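Local atomic coordinates of geobacter metallireducens SMUG1 (Geobacter metallireducens, PDB entry 5H9I), a protein that belongs to the uracil-DNA glycosylase superfamily, being a SMUG1-type member with a parallel beta-sheet packed between helices. Residues A[185-190]-A[234-239]. Sequence-based numbering, arbitrary orientation.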
ATOM      1  N   VAL A 185      -2.108   3.646  16.480  1.00 14.09           N
ATOM      2  CA  VAL A 185      -0.860   4.033  15.895  1.00 14.03           C
ATOM      3  C   VAL A 185      -0.907   3.785  14.376  1.00 14.91           C
ATOM      4  O   VAL A 185      -1.450   2.734  13.993  1.00 14.13           O
ATOM      5  CB  VAL A 185       0.317   3.232  16.487  1.00 15.32           C
ATOM      6  CG1 VAL A 185       1.628   3.751  16.035  1.00 17.54           C
ATOM      7  CG2 VAL A 185       0.259   3.207  17.989  1.00 20.90           C
ATOM      8  N   VAL A 186      -0.416   4.743  13.632  1.00 14.01           N
ATOM      9  CA  VAL A 186      -0.274   4.637  12.178  1.00 10.79           C
ATOM     10  C   VAL A 186       1.173   4.689  11.884  1.00 14.37           C
ATOM     11  O   VAL A 186       1.874   5.644  12.323  1.00 13.68           O
ATOM     12  CB  VAL A 186      -1.061   5.698  11.477  1.00 12.77           C
ATOM     13  CG1 VAL A 186      -0.859   5.716  10.008  1.00 14.56           C
ATOM     14  CG2 VAL A 186      -2.578   5.588  11.836  1.00 13.85           C
ATOM     15  N   ILE A 187       1.707   3.751  11.127  1.00 13.35           N
ATOM     16  CA  ILE A 187       3.132   3.629  10.918  1.00 11.29           C
ATOM     17  C   ILE A 187       3.385   3.756   9.423  1.00 12.38           C
ATOM     18  O   ILE A 187       2.969   2.839   8.668  1.00 12.21           O
ATOM     19  CB  ILE A 187       3.655   2.259  11.420  1.00 12.15           C
ATOM     20  CG1 ILE A 187       3.311   2.042  12.891  1.00 15.92           C
ATOM     21  CG2 ILE A 187       5.133   2.089  11.099  1.00 13.61           C
ATOM     22  CD1 ILE A 187       3.664   0.774  13.530  1.00 19.59           C
ATOM     23  N   GLY A 188       4.123   4.776   9.012  1.00 13.91           N
ATOM     24  CA  GLY A 188       4.592   4.865   7.664  1.00 12.44           C
ATOM     25  C   GLY A 188       5.711   3.862   7.408  1.00 13.58           C
ATOM     26  O   GLY A 188       6.666   3.800   8.206  1.00 15.46           O
ATOM     27  N   VAL A 189       5.627   3.191   6.292  1.00 12.85           N
ATOM     28  CA  VAL A 189       6.755   2.318   5.867  1.00 12.77           C
ATOM     29  C   VAL A 189       7.567   3.186   4.900  1.00 14.28           C
ATOM     30  O   VAL A 189       7.209   3.408   3.744  1.00 14.61           O
ATOM     31  CB  VAL A 189       6.257   1.065   5.224  1.00 12.84           C
ATOM     32  CG1 VAL A 189       7.446   0.179   4.792  1.00 16.38           C
ATOM     33  CG2 VAL A 189       5.287   0.329   6.130  1.00 15.33           C
ATOM     34  N   GLY A 190       8.655   3.699   5.466  1.00 15.52           N
ATOM     35  CA  GLY A 190       9.510   4.696   4.729  1.00 16.04           C
ATOM     36  C   GLY A 190       9.145   6.097   5.059  1.00 14.04           C
ATOM     37  O   GLY A 190       8.082   6.417   5.617  1.00 16.09           O
ATOM     38  N   ALA A 234       9.279  -1.334  18.805  1.00 18.54           N
ATOM     39  CA  ALA A 234       9.377  -1.335  20.240  1.00 23.68           C
ATOM     40  C   ALA A 234       9.540   0.070  20.778  1.00 28.80           C
ATOM     41  O   ALA A 234       8.891   0.435  21.764  1.00 25.17           O
ATOM     42  CB  ALA A 234      10.544  -2.228  20.624  1.00 21.48           C
ATOM     43  N   GLU A 235      10.329   0.886  20.098  1.00 24.92           N
ATOM     44  CA  GLU A 235      10.487   2.295  20.496  1.00 34.00           C
ATOM     45  C   GLU A 235       9.234   3.090  20.359  1.00 29.73           C
ATOM     46  O   GLU A 235       8.997   3.954  21.157  1.00 42.83           O
ATOM     47  CB  GLU A 235      11.532   3.031  19.660  1.00 36.12           C
ATOM     48  CG  GLU A 235      12.891   2.520  19.716  1.00 42.21           C
ATOM     49  CD  GLU A 235      13.742   3.169  18.616  1.00 51.19           C
ATOM     50  OE1 GLU A 235      13.276   4.131  17.930  1.00 46.22           O
ATOM     51  OE2 GLU A 235      14.864   2.664  18.420  1.00 53.16           O
ATOM     52  N   LEU A 236       8.321   2.728  19.452  1.00 26.84           N
ATOM     53  CA  LEU A 236       7.020   3.247  19.303  1.00 25.42           C
ATOM     54  C   LEU A 236       5.960   2.706  20.283  1.00 28.63           C
ATOM     55  O   LEU A 236       4.791   3.097  20.232  1.00 38.61           O
ATOM     56  CB  LEU A 236       6.440   3.010  17.875  1.00 34.17           C
ATOM     57  CG  LEU A 236       6.627   3.997  16.717  1.00 41.72           C
ATOM     58  CD1 LEU A 236       8.087   4.327  16.586  1.00 50.76           C
ATOM     59  CD2 LEU A 236       6.169   3.367  15.423  1.00 38.27           C
ATOM     60  N   GLY A 237       6.287   1.658  21.037  1.00 25.61           N
ATOM     61  CA  GLY A 237       5.244   1.037  21.883  1.00 22.53           C
ATOM     62  C   GLY A 237       4.374   0.018  21.247  1.00 21.68           C
ATOM     63  O   GLY A 237       3.348  -0.281  21.725  1.00 24.60           O
ATOM     64  N   VAL A 238       4.832  -0.528  20.124  1.00 21.64           N
ATOM     65  CA  VAL A 238       4.025  -1.447  19.356  1.00 21.72           C
ATOM     66  C   VAL A 238       4.504  -2.882  19.485  1.00 17.20           C
ATOM     67  O   VAL A 238       5.572  -3.172  19.147  1.00 23.08           O
ATOM     68  CB  VAL A 238       3.988  -1.069  17.859  1.00 21.61           C
ATOM     69  CG1 VAL A 238       3.221  -2.104  17.064  1.00 22.38           C
ATOM     70  CG2 VAL A 238       3.392   0.306  17.657  1.00 27.46           C
ATOM     71  N   ASP A 239       3.628  -3.727  19.955  1.00 18.39           N
ATOM     72  CA  ASP A 239       3.850  -5.182  20.162  1.00 23.28           C
ATOM     73  C   ASP A 239       3.834  -5.978  18.880  1.00 24.20           C
ATOM     74  O   ASP A 239       2.815  -6.036  18.290  1.00 29.94           O
ATOM     75  CB  ASP A 239       2.751  -5.737  21.045  1.00 27.84           C
TER
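Ile187 reaches out of strand 185-189 to meet Leu236 and Val238, from the segment that follows helix 219-235. From CB the longer branch leaves opposite the carbonyl carbon (chi1 -57°). Its first atom, CG1, lies 4.0 Å from CD2 of Leu236, the two side chains crossing at a slant. The chain then runs on fully extended (chi2 177°), which places CD1, the tip, 4.1 Å from Leu236 CD2. The same methyl lies 4.2 Å from Val238 CG2, the two side chains meeting tip to tip. Val238 CG2 also receives Val185, two residues back on the strand and on the same face, whose CG1 approaches to 4.2 Å. This one methyl thus bridges the two strand residues. No hydrogen bond joins the segments. Leu233, within the helix, and Val55 of the neighbouring strand 55-59 touch both Ile187 and Val238 and so continue the apolar layer. After Leu236, at Gly237, with positive phi, the chain leaves helical geometry in a Schellman motif, Gly237 N bonded to Ala234 O at 3.0 Å, and turns to bring Val238 back onto the sheet. The arrangement is that of an alpha/beta fold, with the C-terminal helix and tail covering one face of the central parallel sheet.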